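Local atomic coordinates of kynurenine formamidase (Bacillus anthracis, PDB entry 4CO9), a protein that catalyses the zinc-dependent hydrolysis of N-formyl-L-kynurenine to L-kynurenine and formate in the kynurenine pathway of tryptophan degradation. Residues M49-G54 against D198-P203; H56-F61 against I173-V178. One frame throughout, in Å; residues are numbered along the deposited sequence.

Contact 1: M49-G54 against D198-P203. With ZN (zinc ion), chain P.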
ATOM      1  N   MET C  49       2.151   3.933 -13.916  1.00  8.90           N
ATOM      2  CA  MET C  49       3.493   3.934 -13.357  1.00  8.75           C
ATOM      3  C   MET C  49       4.237   2.622 -13.578  1.00  8.30           C
ATOM      4  O   MET C  49       3.617   1.571 -13.800  1.00  8.15           O
ATOM      5  CB  MET C  49       3.436   4.214 -11.840  1.00  8.94           C
ATOM      6  CG  MET C  49       2.738   3.129 -11.025  1.00  9.00           C
ATOM      7  SD  MET C  49       2.423   3.594  -9.288  1.00  9.45           S
ATOM      8  CE  MET C  49       4.092   3.730  -8.721  1.00  9.28           C
ATOM      9  N   SER C  50       5.569   2.698 -13.541  1.00  7.91           N
ATOM     10  CA  SER C  50       6.387   1.503 -13.366  1.00  7.75           C
ATOM     11  C   SER C  50       6.213   1.010 -11.945  1.00  7.48           C
ATOM     12  O   SER C  50       6.088   1.810 -11.026  1.00  7.37           O
ATOM     13  CB  SER C  50       7.865   1.777 -13.603  1.00  7.78           C
ATOM     14  OG  SER C  50       8.649   0.642 -13.242  1.00  7.72           O
ATOM     15  N   ILE C  51       6.225  -0.304 -11.776  1.00  7.52           N
ATOM     16  CA  ILE C  51       6.257  -0.959 -10.462  1.00  7.49           C
ATOM     17  C   ILE C  51       7.407  -0.427  -9.573  1.00  7.86           C
ATOM     18  O   ILE C  51       7.252  -0.223  -8.341  1.00  8.09           O
ATOM     19  CB  ILE C  51       6.367  -2.480 -10.697  1.00  7.32           C
ATOM     20  CG1 ILE C  51       5.038  -3.009 -11.297  1.00  7.18           C
ATOM     21  CG2 ILE C  51       6.727  -3.205  -9.407  1.00  7.25           C
ATOM     22  CD1 ILE C  51       3.814  -2.954 -10.371  1.00  7.12           C
ATOM     23  N   HIS C  52       8.539  -0.161 -10.207  1.00  8.12           N
ATOM     24  CA  HIS C  52       9.753   0.193  -9.481  1.00  8.48           C
ATOM     25  C   HIS C  52       9.925   1.703  -9.457  1.00  8.66           C
ATOM     26  O   HIS C  52      10.920   2.250  -9.923  1.00  9.60           O
ATOM     27  CB  HIS C  52      10.947  -0.521 -10.126  1.00  8.59           C
ATOM     28  CG  HIS C  52      10.765  -2.008 -10.212  1.00  8.50           C
ATOM     29  ND1 HIS C  52      11.298  -2.886  -9.290  1.00  8.59           N
ATOM     30  CD2 HIS C  52      10.075  -2.765 -11.093  1.00  8.42           C
ATOM     31  CE1 HIS C  52      10.941  -4.122  -9.594  1.00  8.63           C
ATOM     32  NE2 HIS C  52      10.199  -4.074 -10.686  1.00  8.57           N
ATOM     33  N   THR C  53       8.930   2.380  -8.904  1.00  8.36           N
ATOM     34  CA  THR C  53       8.933   3.826  -8.767  1.00  8.03           C
ATOM     35  C   THR C  53       8.702   4.130  -7.312  1.00  7.51           C
ATOM     36  O   THR C  53       7.794   3.586  -6.711  1.00  7.53           O
ATOM     37  CB  THR C  53       7.783   4.460  -9.582  1.00  8.20           C
ATOM     38  OG1 THR C  53       7.885   4.025 -10.929  1.00  8.12           O
ATOM     39  CG2 THR C  53       7.827   5.988  -9.550  1.00  8.26           C
ATOM     40  N   GLY C  54       9.497   5.043  -6.766  1.00  7.22           N
ATOM     41  CA  GLY C  54       9.352   5.441  -5.389  1.00  6.96           C
ATOM     42  C   GLY C  54       9.658   4.278  -4.483  1.00  6.81           C
ATOM     43  O   GLY C  54      10.365   3.339  -4.865  1.00  6.81           O
ATOM     44  N   ASP C 198      -0.071 -10.853 -10.460  1.00  9.41           N
ATOM     45  CA  ASP C 198       0.862 -11.231 -11.512  1.00  9.96           C
ATOM     46  C   ASP C 198       2.121 -10.390 -11.570  1.00  9.74           C
ATOM     47  O   ASP C 198       2.917 -10.549 -12.486  1.00  9.49           O
ATOM     48  CB  ASP C 198       0.145 -11.162 -12.860  1.00 10.77           C
ATOM     49  CG  ASP C 198      -1.089 -12.038 -12.902  1.00 11.28           C
ATOM     50  OD1 ASP C 198      -0.993 -13.198 -12.516  1.00 12.52           O
ATOM     51  OD2 ASP C 198      -2.161 -11.559 -13.296  1.00 11.61           O
ATOM     52  N   ALA C 199       2.305  -9.484 -10.614  1.00  9.37           N
ATOM     53  CA  ALA C 199       3.340  -8.473 -10.730  1.00  9.00           C
ATOM     54  C   ALA C 199       4.718  -8.884 -10.217  1.00  8.82           C
ATOM     55  O   ALA C 199       4.853  -9.787  -9.389  1.00  8.20           O
ATOM     56  CB  ALA C 199       2.883  -7.170 -10.056  1.00  9.27           C
ATOM     57  N   ASP C 200       5.707  -8.139 -10.707  1.00  8.46           N
ATOM     58  CA  ASP C 200       7.101  -8.289 -10.410  1.00  8.24           C
ATOM     59  C   ASP C 200       7.516  -7.489  -9.179  1.00  8.07           C
ATOM     60  O   ASP C 200       8.680  -7.520  -8.794  1.00  8.22           O
ATOM     61  CB  ASP C 200       7.935  -7.826 -11.615  1.00  8.47           C
ATOM     62  CG  ASP C 200       7.587  -6.396 -12.079  1.00  8.75           C
ATOM     63  OD1 ASP C 200       6.419  -6.134 -12.446  1.00  8.63           O
ATOM     64  OD2 ASP C 200       8.497  -5.552 -12.103  1.00  9.13           O
ATOM     65  N   GLY C 201       6.573  -6.781  -8.562  1.00  7.85           N
ATOM     66  CA  GLY C 201       6.852  -5.966  -7.374  1.00  7.50           C
ATOM     67  C   GLY C 201       5.661  -5.063  -7.126  1.00  7.43           C
ATOM     68  O   GLY C 201       4.643  -5.190  -7.814  1.00  7.34           O
ATOM     69  N   SER C 202       5.761  -4.183  -6.140  1.00  7.23           N
ATOM     70  CA  SER C 202       4.653  -3.287  -5.831  1.00  7.16           C
ATOM     71  C   SER C 202       5.145  -2.030  -5.170  1.00  7.10           C
ATOM     72  O   SER C 202       5.998  -2.093  -4.296  1.00  7.12           O
ATOM     73  CB  SER C 202       3.665  -3.948  -4.877  1.00  7.23           C
ATOM     74  OG  SER C 202       2.596  -3.071  -4.566  1.00  7.02           O
ATOM     75  N   PRO C 203       4.602  -0.868  -5.571  1.00  7.04           N
ATOM     76  CA  PRO C 203       4.791   0.274  -4.681  1.00  6.91           C
ATOM     77  C   PRO C 203       4.141  -0.016  -3.336  1.00  6.62           C
ATOM     78  O   PRO C 203       3.178  -0.797  -3.254  1.00  6.37           O
ATOM     79  CB  PRO C 203       4.065   1.433  -5.391  1.00  7.17           C
ATOM     80  CG  PRO C 203       3.205   0.805  -6.401  1.00  7.41           C
ATOM     81  CD  PRO C 203       3.769  -0.554  -6.739  1.00  7.21           C
TER
HETATM   82 ZN    ZN P 402      12.702  -2.676  -7.622  1.00 22.07          ZN
HETATM   83  O   HOH W   1      14.364  -3.388  -8.592  1.00  9.58           O

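Contact 2: H56-F61 against I173-V178. With ZN (zinc ion), chain P; ZN (zinc ion), chain O.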
ATOM      1  N   HIS C  56       9.184   0.921  -2.841  1.00  6.64           N
ATOM      2  CA  HIS C  56       8.527  -0.255  -3.364  1.00  6.95           C
ATOM      3  C   HIS C  56       9.271  -1.526  -2.991  1.00  7.08           C
ATOM      4  O   HIS C  56      10.423  -1.475  -2.551  1.00  6.89           O
ATOM      5  CB  HIS C  56       8.437  -0.154  -4.892  1.00  7.07           C
ATOM      6  CG  HIS C  56       9.751  -0.313  -5.572  1.00  7.27           C
ATOM      7  ND1 HIS C  56      10.640   0.732  -5.714  1.00  7.39           N
ATOM      8  CD2 HIS C  56      10.337  -1.392  -6.138  1.00  7.28           C
ATOM      9  CE1 HIS C  56      11.704   0.307  -6.367  1.00  7.49           C
ATOM     10  NE2 HIS C  56      11.547  -0.977  -6.627  1.00  7.48           N
ATOM     11  N   ILE C  57       8.610  -2.655  -3.191  1.00  7.23           N
ATOM     12  CA  ILE C  57       9.209  -3.955  -2.947  1.00  7.51           C
ATOM     13  C   ILE C  57       9.331  -4.721  -4.261  1.00  7.81           C
ATOM     14  O   ILE C  57       8.506  -4.551  -5.163  1.00  7.52           O
ATOM     15  CB  ILE C  57       8.427  -4.772  -1.879  1.00  7.58           C
ATOM     16  CG1 ILE C  57       7.007  -5.140  -2.342  1.00  7.79           C
ATOM     17  CG2 ILE C  57       8.380  -3.995  -0.577  1.00  7.50           C
ATOM     18  CD1 ILE C  57       6.902  -6.521  -2.988  1.00  7.97           C
ATOM     19  N   ASP C  58      10.363  -5.557  -4.344  1.00  7.99           N
ATOM     20  CA  ASP C  58      10.590  -6.441  -5.487  1.00  8.37           C
ATOM     21  C   ASP C  58      10.062  -7.842  -5.192  1.00  8.82           C
ATOM     22  O   ASP C  58      10.266  -8.366  -4.099  1.00  8.81           O
ATOM     23  CB  ASP C  58      12.070  -6.613  -5.769  1.00  8.48           C
ATOM     24  CG  ASP C  58      12.743  -5.362  -6.241  1.00  8.72           C
ATOM     25  OD1 ASP C  58      12.077  -4.377  -6.611  1.00  8.41           O
ATOM     26  OD2 ASP C  58      13.995  -5.374  -6.229  1.00  9.54           O
ATOM     27  N   ALA C  59       9.388  -8.446  -6.166  1.00  9.05           N
ATOM     28  CA  ALA C  59       9.062  -9.874  -6.105  1.00  9.53           C
ATOM     29  C   ALA C  59      10.147 -10.624  -6.885  1.00  9.92           C
ATOM     30  O   ALA C  59      10.791 -10.033  -7.750  1.00 10.26           O
ATOM     31  CB  ALA C  59       7.705 -10.136  -6.720  1.00  9.55           C
ATOM     32  N   PRO C  60      10.360 -11.913  -6.579  1.00 10.18           N
ATOM     33  CA  PRO C  60      11.397 -12.672  -7.275  1.00 10.24           C
ATOM     34  C   PRO C  60      11.172 -12.731  -8.793  1.00 10.52           C
ATOM     35  O   PRO C  60      12.134 -12.756  -9.562  1.00 10.68           O
ATOM     36  CB  PRO C  60      11.306 -14.056  -6.633  1.00 10.33           C
ATOM     37  CG  PRO C  60      10.794 -13.780  -5.261  1.00 10.44           C
ATOM     38  CD  PRO C  60       9.837 -12.641  -5.407  1.00 10.30           C
ATOM     39  N   PHE C  61       9.922 -12.663  -9.222  1.00 10.41           N
ATOM     40  CA  PHE C  61       9.612 -12.607 -10.648  1.00 10.32           C
ATOM     41  C   PHE C  61      10.320 -11.458 -11.385  1.00 10.41           C
ATOM     42  O   PHE C  61      10.558 -11.558 -12.596  1.00 10.13           O
ATOM     43  CB  PHE C  61       8.104 -12.535 -10.852  1.00 10.70           C
ATOM     44  CG  PHE C  61       7.680 -12.408 -12.303  1.00 10.85           C
ATOM     45  CD1 PHE C  61       8.038 -13.361 -13.228  1.00 10.82           C
ATOM     46  CD2 PHE C  61       6.909 -11.335 -12.729  1.00 10.66           C
ATOM     47  CE1 PHE C  61       7.642 -13.244 -14.549  1.00 10.58           C
ATOM     48  CE2 PHE C  61       6.516 -11.212 -14.047  1.00 10.61           C
ATOM     49  CZ  PHE C  61       6.888 -12.175 -14.963  1.00 10.52           C
ATOM     50  N   ILE C 173      13.016  -7.798  -0.296  1.00 10.49           N
ATOM     51  CA  ILE C 173      13.700  -6.573  -0.710  1.00 10.16           C
ATOM     52  C   ILE C 173      12.759  -5.385  -0.771  1.00  9.62           C
ATOM     53  O   ILE C 173      11.717  -5.440  -1.429  1.00  9.62           O
ATOM     54  CB  ILE C 173      14.353  -6.754  -2.100  1.00 10.44           C
ATOM     55  CG1 ILE C 173      15.430  -7.839  -2.029  1.00 10.68           C
ATOM     56  CG2 ILE C 173      14.961  -5.436  -2.593  1.00 10.39           C
ATOM     57  CD1 ILE C 173      15.943  -8.290  -3.380  1.00 10.93           C
ATOM     58  N   LEU C 174      13.174  -4.304  -0.107  1.00  9.29           N
ATOM     59  CA  LEU C 174      12.464  -3.042  -0.075  1.00  8.62           C
ATOM     60  C   LEU C 174      13.434  -1.957  -0.509  1.00  8.54           C
ATOM     61  O   LEU C 174      14.528  -1.853   0.036  1.00  8.61           O
ATOM     62  CB  LEU C 174      11.960  -2.807   1.352  1.00  8.61           C
ATOM     63  CG  LEU C 174      11.444  -1.435   1.757  1.00  8.66           C
ATOM     64  CD1 LEU C 174      10.254  -1.023   0.896  1.00  8.70           C
ATOM     65  CD2 LEU C 174      11.077  -1.446   3.228  1.00  8.70           C
ATOM     66  N   GLU C 175      13.045  -1.159  -1.498  1.00  8.21           N
ATOM     67  CA  GLU C 175      13.916  -0.149  -2.087  1.00  8.20           C
ATOM     68  C   GLU C 175      13.309   1.250  -1.997  1.00  8.20           C
ATOM     69  O   GLU C 175      12.084   1.405  -1.882  1.00  7.97           O
ATOM     70  CB  GLU C 175      14.225  -0.512  -3.545  1.00  8.40           C
ATOM     71  CG  GLU C 175      15.170  -1.695  -3.656  1.00  8.48           C
ATOM     72  CD  GLU C 175      15.128  -2.405  -4.998  1.00  8.70           C
ATOM     73  OE1 GLU C 175      14.131  -2.251  -5.740  1.00  8.39           O
ATOM     74  OE2 GLU C 175      16.110  -3.142  -5.301  1.00  8.70           O
ATOM     75  N   ASN C 176      14.184   2.256  -2.016  1.00  8.07           N
ATOM     76  CA  ASN C 176      13.798   3.669  -1.973  1.00  8.33           C
ATOM     77  C   ASN C 176      13.057   4.118  -0.709  1.00  8.41           C
ATOM     78  O   ASN C 176      12.194   4.988  -0.771  1.00  8.27           O
ATOM     79  CB  ASN C 176      12.979   4.051  -3.216  1.00  8.50           C
ATOM     80  CG  ASN C 176      13.836   4.237  -4.457  1.00  8.70           C
ATOM     81  OD1 ASN C 176      15.012   4.581  -4.372  1.00  8.97           O
ATOM     82  ND2 ASN C 176      13.238   4.032  -5.620  1.00  8.53           N
ATOM     83  N   VAL C 177      13.390   3.556   0.441  1.00  8.69           N
ATOM     84  CA  VAL C 177      12.897   4.146   1.686  1.00  9.11           C
ATOM     85  C   VAL C 177      13.613   5.480   1.926  1.00  9.50           C
ATOM     86  O   VAL C 177      14.677   5.713   1.369  1.00  8.98           O
ATOM     87  CB  VAL C 177      13.021   3.225   2.921  1.00  9.36           C
ATOM     88  CG1 VAL C 177      12.017   2.085   2.839  1.00  9.52           C
ATOM     89  CG2 VAL C 177      14.439   2.697   3.112  1.00  9.50           C
ATOM     90  N   VAL C 178      12.986   6.339   2.716  1.00  9.95           N
ATOM     91  CA  VAL C 178      13.506   7.664   3.046  1.00 10.87           C
ATOM     92  C   VAL C 178      13.834   7.677   4.528  1.00 11.43           C
ATOM     93  O   VAL C 178      12.937   7.574   5.362  1.00 11.12           O
ATOM     94  CB  VAL C 178      12.448   8.735   2.777  1.00 10.94           C
ATOM     95  CG1 VAL C 178      13.005  10.126   3.053  1.00 11.34           C
ATOM     96  CG2 VAL C 178      11.941   8.619   1.350  1.00 11.17           C
TER
HETATM   97 ZN    ZN P 402      12.702  -2.676  -7.622  1.00 22.07          ZN
HETATM   98 ZN    ZN O 401      15.364  -4.148  -7.001  1.00 23.31          ZN
HETATM   99  O   HOH W   2      10.333  -7.908  -1.469  1.00  7.92           O
HETATM  100  O   HOH W   1      14.364  -3.388  -8.592  1.00  9.58           O
HETATM  101  O   HOH W   3      17.025  -2.767  -8.322  1.00 18.80           O

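Contact 1: M49-G54 against D198-P203
Asp200 OD2 takes the N-H of His52, with NE2 and OD2 2.7 Å apart and an N-H...O angle of 149°. The oxygen lies close to the imidazole plane, but the histidine meets the carboxylate on its anti side and 30° out of its plane. A weak bond from Gly45 N of the second subunit also reaches OD2, while OD1 accepts from Tyr30 OH of that subunit. Asp200 is thus a second-shell residue; its bond at His52 NE2 and the zinc ion at His52 ND1 (2.2 Å) together set the ring's rotation, and a carboxylate here would be expected to make the imidazole a stronger zinc donor. Just before the histidine, Ser50 OG accepts from His52 N at 3.1 Å, an ST turn. Ile51 packs beside the aspartate, with CG1 3.6 Å from Asp200 OD1 and CD1 4.3 Å from Ala199 CB. At the start of the segment, on the strand, Met49 bends at chi3 (-65°) and sets its CE 3.8 Å from Pro203 CG. Strand 44-50 ends against strand 201-203, an edge strand of the large mixed sheet within this chain, while Met49 pairs antiparallel with a strand of the second subunit.

Contact 2: H56-F61 against I173-V178
His56 holds CG between its backbone N and carbonyl carbon (chi1 71°), whereas Asp58 and Glu175 set CG beside the backbone N (chi1 -67° and -72°), and all three side chains meet over one face of an antiparallel strand pair to build a binuclear zinc site. Strands 56-58 and 173-175 are joined at the hydrogen-bonded pair His56-Glu175, where Glu175 N gives a nearly straight 2.8 Å bond to His56 O and His56 N returns a longer one to Glu175 O. On the metal face Asp58 bridges the two ions, OD1 to the one His56 holds and OD2 to the other. Glu175 also bridges: OE1 binds both zincs, at 2.4 and 2.6 Å, and OE2 binds the second at 2.1 Å. The carboxylates stand almost perpendicular, their oxygens kept close by shared metals rather than by hydrogen bonds; His52 completes the protein ligands of the zinc held by His56, and His163 those of the other. On the opposite face Ile57 CG2 lies 3.8 Å from Leu174 CD1. Gly54 O, accepting from His56 ND1, steadies that ring. At the far end, water 2 donates to Asp58 O at 2.7 Å and accepts from Ile173 N at 2.9 Å.

How the contacts relate
The contacts, about 9 Å apart centre to centre, share one binuclear zinc site: His52 comes from the turn after strand 44-50, the other ligands here from strands 56-58 and 172-175. Strand 56-58 runs between 172-175 and 201-203 in the large mixed sheet, antiparallel to both, so contact 2 is a pairing within the sheet, while contact 1 brings the end of strand 44-50 against 201-203, an edge strand within the chain. Along the chain come 49-54, 56-61, 173-178 and 198-203, so contact 2 is nested within contact 1. Probable bonds between Ser202 O and Ile57 N and between Asp200 O and Ala59 N join them. Both share water 1, and contact 1 ties the site to the dimer interface.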